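Local coordinates for protein 2-polyprenyl-6-methoxyphenol hydroxylase-like FAD-dependent oxidoreductase (Streptomyces sp. NRRL 11266, PDB 6UI5) that binds flavin-adenine dinucleotide and is an FAD-dependent oxidoreductase of the aromatic-ring hydroxylase type, with a Rossmann-type FAD-binding domain, at residues D400-R406 and D471-H477. Residues are numbered along the deposited sequence; the frame is centred on the assembly and turned at random.
Sequences DRLLGRR and DGCVAWH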
loop_
_atom_site.group_PDB
_atom_site.type_symbol
_atom_site.label_atom_id
_atom_site.label_comp_id
_atom_site.label_asym_id
_atom_site.label_seq_id
_atom_site.Cartn_x
_atom_site.Cartn_y
_atom_site.Cartn_z
ATOM N N ASP A 400 5.028 18.337 12.514
ATOM C CA ASP A 400 4.341 19.606 12.305
ATOM C C ASP A 400 3.441 19.480 11.081
ATOM O O ASP A 400 3.915 19.169 9.985
ATOM C CB ASP A 400 5.355 20.738 12.118
ATOM C CG ASP A 400 4.715 22.121 12.102
ATOM O OD1 ASP A 400 3.473 22.230 12.144
ATOM O OD2 ASP A 400 5.471 23.109 12.022
ATOM N N ARG A 401 2.151 19.739 11.271
ATOM C CA ARG A 401 1.142 19.611 10.232
ATOM C C ARG A 401 0.832 20.933 9.548
ATOM O O ARG A 401 -0.077 20.992 8.712
ATOM C CB ARG A 401 -0.132 19.016 10.833
ATOM C CG ARG A 401 -0.021 17.509 11.046
ATOM C CD ARG A 401 -0.415 16.770 9.786
ATOM N NE ARG A 401 0.538 15.761 9.321
ATOM C CZ ARG A 401 0.518 15.241 8.099
ATOM N NH1 ARG A 401 1.423 14.327 7.737
ATOM N NH2 ARG A 401 -0.413 15.625 7.217
ATOM N N LEU A 402 1.549 21.997 9.894
ATOM C CA LEU A 402 1.286 23.313 9.329
ATOM C C LEU A 402 2.377 23.802 8.391
ATOM O O LEU A 402 2.064 24.418 7.362
ATOM C CB LEU A 402 1.075 24.339 10.456
ATOM C CG LEU A 402 -0.106 24.031 11.386
ATOM C CD1 LEU A 402 -0.201 25.015 12.529
ATOM C CD2 LEU A 402 -1.453 23.956 10.643
ATOM N N LEU A 403 3.651 23.542 8.714
ATOM C CA LEU A 403 4.749 23.999 7.868
ATOM C C LEU A 403 4.638 23.413 6.471
ATOM O O LEU A 403 4.368 22.219 6.295
ATOM C CB LEU A 403 6.102 23.618 8.464
ATOM C CG LEU A 403 6.882 24.697 9.222
ATOM C CD1 LEU A 403 8.087 24.077 9.887
ATOM C CD2 LEU A 403 7.325 25.844 8.328
ATOM N N GLY A 404 4.874 24.267 5.480
ATOM C CA GLY A 404 4.854 23.857 4.093
ATOM C C GLY A 404 3.481 23.621 3.531
ATOM O O GLY A 404 3.375 22.983 2.477
ATOM N N ARG A 405 2.422 24.066 4.219
ATOM C CA ARG A 405 1.048 23.839 3.776
ATOM C C ARG A 405 0.201 25.080 3.932
ATOM O O ARG A 405 0.474 25.945 4.765
ATOM C CB ARG A 405 0.374 22.699 4.537
ATOM C CG ARG A 405 1.188 21.471 4.326
ATOM C CD ARG A 405 0.503 20.204 4.541
ATOM N NE ARG A 405 1.371 19.410 5.404
ATOM C CZ ARG A 405 1.212 18.122 5.646
ATOM N NH1 ARG A 405 2.059 17.481 6.463
ATOM N NH2 ARG A 405 0.222 17.461 5.048
ATOM N N ARG A 406 -0.824 25.162 3.103
ATOM C CA ARG A 406 -1.813 26.209 3.274
ATOM C C ARG A 406 -2.649 25.901 4.512
ATOM O O ARG A 406 -2.973 24.744 4.798
ATOM C CB ARG A 406 -2.696 26.334 2.014
ATOM C CG ARG A 406 -1.965 26.934 0.759
ATOM C CD ARG A 406 -2.827 26.810 -0.500
ATOM N NE ARG A 406 -3.589 25.587 -0.349
ATOM C CZ ARG A 406 -3.290 24.453 -0.944
ATOM N NH1 ARG A 406 -2.270 24.410 -1.797
ATOM N NH2 ARG A 406 -4.025 23.373 -0.697
ATOM N N ASP A 471 1.917 31.976 -2.177
ATOM C CA ASP A 471 1.051 30.884 -2.565
ATOM C C ASP A 471 0.323 30.245 -1.381
ATOM O O ASP A 471 -0.207 29.140 -1.515
ATOM C CB ASP A 471 1.857 29.845 -3.340
ATOM C CG ASP A 471 3.052 29.332 -2.570
ATOM O OD1 ASP A 471 3.130 29.569 -1.348
ATOM O OD2 ASP A 471 3.899 28.646 -3.189
ATOM N N GLY A 472 0.288 30.910 -0.231
ATOM C CA GLY A 472 -0.418 30.416 0.939
ATOM C C GLY A 472 0.347 29.464 1.845
ATOM O O GLY A 472 -0.191 29.072 2.897
ATOM N N CYS A 473 1.564 29.063 1.479
ATOM C CA CYS A 473 2.259 28.012 2.214
ATOM C C CYS A 473 2.940 28.600 3.446
ATOM O O CYS A 473 3.559 29.675 3.370
ATOM C CB CYS A 473 3.303 27.310 1.324
ATOM S SG CYS A 473 2.647 26.441 -0.160
ATOM N N VAL A 474 2.813 27.895 4.576
ATOM C CA VAL A 474 3.422 28.325 5.842
ATOM C C VAL A 474 4.933 28.127 5.771
ATOM O O VAL A 474 5.418 26.992 5.834
ATOM C CB VAL A 474 2.867 27.555 7.034
ATOM C CG1 VAL A 474 3.705 27.941 8.292
ATOM C CG2 VAL A 474 1.428 27.838 7.228
ATOM N N ALA A 475 5.690 29.217 5.705
ATOM C CA ALA A 475 7.138 29.081 5.724
ATOM C C ALA A 475 7.727 29.234 7.119
ATOM O O ALA A 475 8.913 28.956 7.306
ATOM C CB ALA A 475 7.775 30.109 4.779
ATOM N N TRP A 476 6.928 29.644 8.100
ATOM C CA TRP A 476 7.427 29.900 9.445
ATOM C C TRP A 476 6.246 30.100 10.376
ATOM O O TRP A 476 5.230 30.697 9.990
ATOM C CB TRP A 476 8.329 31.146 9.490
ATOM C CG TRP A 476 8.698 31.637 10.884
ATOM C CD1 TRP A 476 9.871 31.392 11.560
ATOM C CD2 TRP A 476 7.916 32.473 11.745
ATOM N NE1 TRP A 476 9.858 32.017 12.776
ATOM C CE2 TRP A 476 8.673 32.684 12.923
ATOM C CE3 TRP A 476 6.656 33.071 11.634
ATOM C CZ2 TRP A 476 8.205 33.459 13.992
ATOM C CZ3 TRP A 476 6.190 33.837 12.693
ATOM C CH2 TRP A 476 6.967 34.030 13.859
ATOM N N HIS A 477 6.404 29.628 11.601
ATOM C CA HIS A 477 5.468 29.916 12.678
ATOM C C HIS A 477 6.192 29.690 14.010
ATOM O O HIS A 477 7.246 29.052 14.052
ATOM C CB HIS A 477 4.222 29.050 12.531
ATOM C CG HIS A 477 4.444 27.616 12.887
ATOM N ND1 HIS A 477 4.898 27.218 14.130
ATOM C CD2 HIS A 477 4.284 26.481 12.162
ATOM C CE1 HIS A 477 5.004 25.902 14.156
ATOM N NE2 HIS A 477 4.629 25.428 12.978
HETATM O O HOH W 1 -0.766 26.485 -2.713
#
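Gly-404 and Val-474 join the two backbones: Gly-404 N gives a nearly straight bond (171°) to Val-474 O at 2.8 Å, and Val-474 N donates to Arg-405 O at 3.1 Å. A type II turn from Leu-402 to Arg-405 presents these groups, and Gly-404, at positive phi, suits its third position. Branched Val-474 sets CB against Leu-402 O (3.3 Å), while CG2, beside its own backbone N, lies near Arg-405 O. Leu-403 starts away from the strand, but its CD2 methyl turns back to rest near Val-474 O (3.3 Å) and Ala-475 C. At the Asp-400 end, His-477 NE2 donates to Asp-400 OD2 at 2.6 Å on the syn side, with ring and carboxylate planes 74° apart. Asp-400 CG lies anti to the backbone N (chi1 -171°), which carries the carboxylate to the ring edge; OD1 meanwhile accepts from Leu-402 N in an Asx turn, so the one carboxylate bonds both the loop and the ring, whose ND1 is hydrogen-bonded to Gly-479 N. At the other end Arg-406 passes its CG close to the carbonyl of Gly-472 (CG to Gly-472 O 3.5 Å), a residue at positive phi with no side chain, and NH1 reaches Asp-471 O through a water; Glu-52 takes its NH2 in a salt bridge. The contact packs a loop against outermost strand 474-477 of a mixed four-stranded sheet, consistent with the thioredoxin-like C-terminal domain of aromatic-ring hydroxylases.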